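PDB 3E82: putative oxidoreductase from Klebsiella pneumoniae subsp. pneumoniae MGH 78578, which is probably an oxidoreductase of the Gfo/Idh/MocA family, expected to use a nicotinamide nucleotide bound by its Rossmann-fold domain, with a substrate that is not known. Local coordinates for residues L280-Y283 and A289-Q292. Numbering follows the deposited sequence.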
ATOM      1  N   LEU B 280       1.875 -16.991 -12.105  1.00 25.81           N
ATOM      2  CA  LEU B 280       2.616 -15.874 -11.575  1.00 25.61           C
ATOM      3  C   LEU B 280       2.885 -15.046 -12.830  1.00 26.69           C
ATOM      4  O   LEU B 280       3.257 -15.604 -13.869  1.00 26.46           O
ATOM      5  CB  LEU B 280       3.930 -16.372 -10.976  1.00 24.23           C
ATOM      6  CG  LEU B 280       3.822 -17.279  -9.743  1.00 24.21           C
ATOM      7  CD1 LEU B 280       4.917 -18.342  -9.784  1.00 22.87           C
ATOM      8  CD2 LEU B 280       3.921 -16.438  -8.470  1.00 20.55           C
ATOM      9  N   VAL B 281       2.656 -13.739 -12.756  1.00 25.29           N
ATOM     10  CA  VAL B 281       2.915 -12.866 -13.899  1.00 24.87           C
ATOM     11  C   VAL B 281       4.185 -12.073 -13.574  1.00 24.93           C
ATOM     12  O   VAL B 281       4.214 -11.274 -12.633  1.00 23.86           O
ATOM     13  CB  VAL B 281       1.721 -11.909 -14.162  1.00 26.56           C
ATOM     14  CG1 VAL B 281       2.024 -11.006 -15.340  1.00 26.81           C
ATOM     15  CG2 VAL B 281       0.457 -12.718 -14.440  1.00 25.99           C
ATOM     16  N   ILE B 282       5.237 -12.318 -14.351  1.00 23.07           N
ATOM     17  CA  ILE B 282       6.530 -11.678 -14.136  1.00 22.36           C
ATOM     18  C   ILE B 282       6.883 -10.618 -15.176  1.00 23.48           C
ATOM     19  O   ILE B 282       6.728 -10.840 -16.379  1.00 23.95           O
ATOM     20  CB  ILE B 282       7.659 -12.732 -14.134  1.00 22.02           C
ATOM     21  CG1 ILE B 282       7.389 -13.785 -13.060  1.00 22.24           C
ATOM     22  CG2 ILE B 282       9.007 -12.057 -13.917  1.00 22.97           C
ATOM     23  CD1 ILE B 282       8.355 -14.968 -13.101  1.00 23.27           C
ATOM     24  N   TYR B 283       7.371  -9.478 -14.697  1.00 22.42           N
ATOM     25  CA  TYR B 283       7.780  -8.362 -15.549  1.00 23.76           C
ATOM     26  C   TYR B 283       9.288  -8.200 -15.406  1.00 25.88           C
ATOM     27  O   TYR B 283       9.787  -8.029 -14.297  1.00 26.23           O
ATOM     28  CB  TYR B 283       7.115  -7.060 -15.085  1.00 23.74           C
ATOM     29  CG  TYR B 283       5.617  -7.056 -15.186  1.00 23.75           C
ATOM     30  CD1 TYR B 283       4.980  -6.646 -16.354  1.00 24.22           C
ATOM     31  CD2 TYR B 283       4.834  -7.485 -14.124  1.00 24.67           C
ATOM     32  CE1 TYR B 283       3.598  -6.664 -16.456  1.00 27.67           C
ATOM     33  CE2 TYR B 283       3.452  -7.509 -14.210  1.00 24.93           C
ATOM     34  CZ  TYR B 283       2.837  -7.099 -15.378  1.00 28.90           C
ATOM     35  OH  TYR B 283       1.463  -7.134 -15.471  1.00 28.99           O
ATOM     36  N   ALA B 289       5.587  -8.769 -19.706  1.00 36.11           N
ATOM     37  CA  ALA B 289       5.204  -9.850 -18.820  1.00 34.04           C
ATOM     38  C   ALA B 289       5.133 -11.229 -19.454  1.00 33.30           C
ATOM     39  O   ALA B 289       4.786 -11.378 -20.624  1.00 32.24           O
ATOM     40  CB  ALA B 289       3.865  -9.519 -18.187  1.00 31.77           C
ATOM     41  N   HIS B 290       5.481 -12.234 -18.658  1.00 32.14           N
ATOM     42  CA  HIS B 290       5.387 -13.624 -19.071  1.00 31.72           C
ATOM     43  C   HIS B 290       4.880 -14.365 -17.845  1.00 32.02           C
ATOM     44  O   HIS B 290       5.107 -13.933 -16.715  1.00 30.43           O
ATOM     45  CB  HIS B 290       6.735 -14.195 -19.527  1.00 32.03           C
ATOM     46  CG  HIS B 290       7.772 -14.265 -18.452  1.00 30.62           C
ATOM     47  ND1 HIS B 290       8.484 -13.162 -18.033  1.00 32.26           N
ATOM     48  CD2 HIS B 290       8.242 -15.311 -17.733  1.00 30.61           C
ATOM     49  CE1 HIS B 290       9.350 -13.526 -17.104  1.00 30.76           C
ATOM     50  NE2 HIS B 290       9.225 -14.826 -16.904  1.00 31.12           N
ATOM     51  N   ALA B 291       4.180 -15.469 -18.062  1.00 31.54           N
ATOM     52  CA  ALA B 291       3.638 -16.234 -16.950  1.00 33.43           C
ATOM     53  C   ALA B 291       4.563 -17.358 -16.511  1.00 33.85           C
ATOM     54  O   ALA B 291       5.418 -17.810 -17.270  1.00 35.51           O
ATOM     55  CB  ALA B 291       2.279 -16.800 -17.326  1.00 31.59           C
ATOM     56  N   GLN B 292       4.402 -17.786 -15.266  1.00 34.24           N
ATOM     57  CA  GLN B 292       5.185 -18.889 -14.728  1.00 33.25           C
ATOM     58  C   GLN B 292       4.220 -19.729 -13.911  1.00 33.27           C
ATOM     59  O   GLN B 292       3.509 -19.205 -13.044  1.00 32.41           O
ATOM     60  CB  GLN B 292       6.322 -18.396 -13.840  1.00 32.77           C
ATOM     61  CG  GLN B 292       7.154 -19.544 -13.281  1.00 33.85           C
ATOM     62  CD  GLN B 292       8.418 -19.086 -12.591  1.00 34.79           C
ATOM     63  OE1 GLN B 292       9.201 -18.319 -13.152  1.00 34.89           O
ATOM     64  NE2 GLN B 292       8.636 -19.569 -11.370  1.00 35.20           N
TER
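One face of the Tyr283 ring carries the methyl of Ala289, whose CB sits 3.3 Å from Tyr283 CE1, over the CD1-CE1 side of the face; Gly236 of the second subunit also packs against this tyrosine. On the other side of the sheet, the imidazole of His290 lays one face over Ile282, with CE1 of His290 3.5 Å from Ile282 CB and just as close to its CG2. With CG between the backbone N and the carbonyl carbon (chi1 64°), and the ring turned by chi2 of -78°, the imidazole leans over Ile282 on the neighbouring strand. Farther along that same face, Ile282 CD1 meets the amide of Gln292 at OE1, 3.5 Å away, while Gln292 NE2 is hydrogen-bonded to Gln138 on helix 131-142, which covers the Leu280 and Gln292 end of this face. Val281 joins Tyr283 and Ala289 on the opposite face, its CG1 touching Ala289 CB at 3.7 Å. Two pairs of backbone bonds tie the strands: Leu280 with Gln292, and Ile282 with His290, where Ile282 N gives the straightest one, 2.9 Å to His290 O at 170°. The backbones of Val281 and Tyr283 hydrogen-bond instead to Ile251 and Ser249 of strand 248-252. The result is an antiparallel beta hairpin whose second strand is outermost, within this chain, in the mixed sheet of the C-terminal alpha/beta domain of a Gfo/Idh/MocA protein.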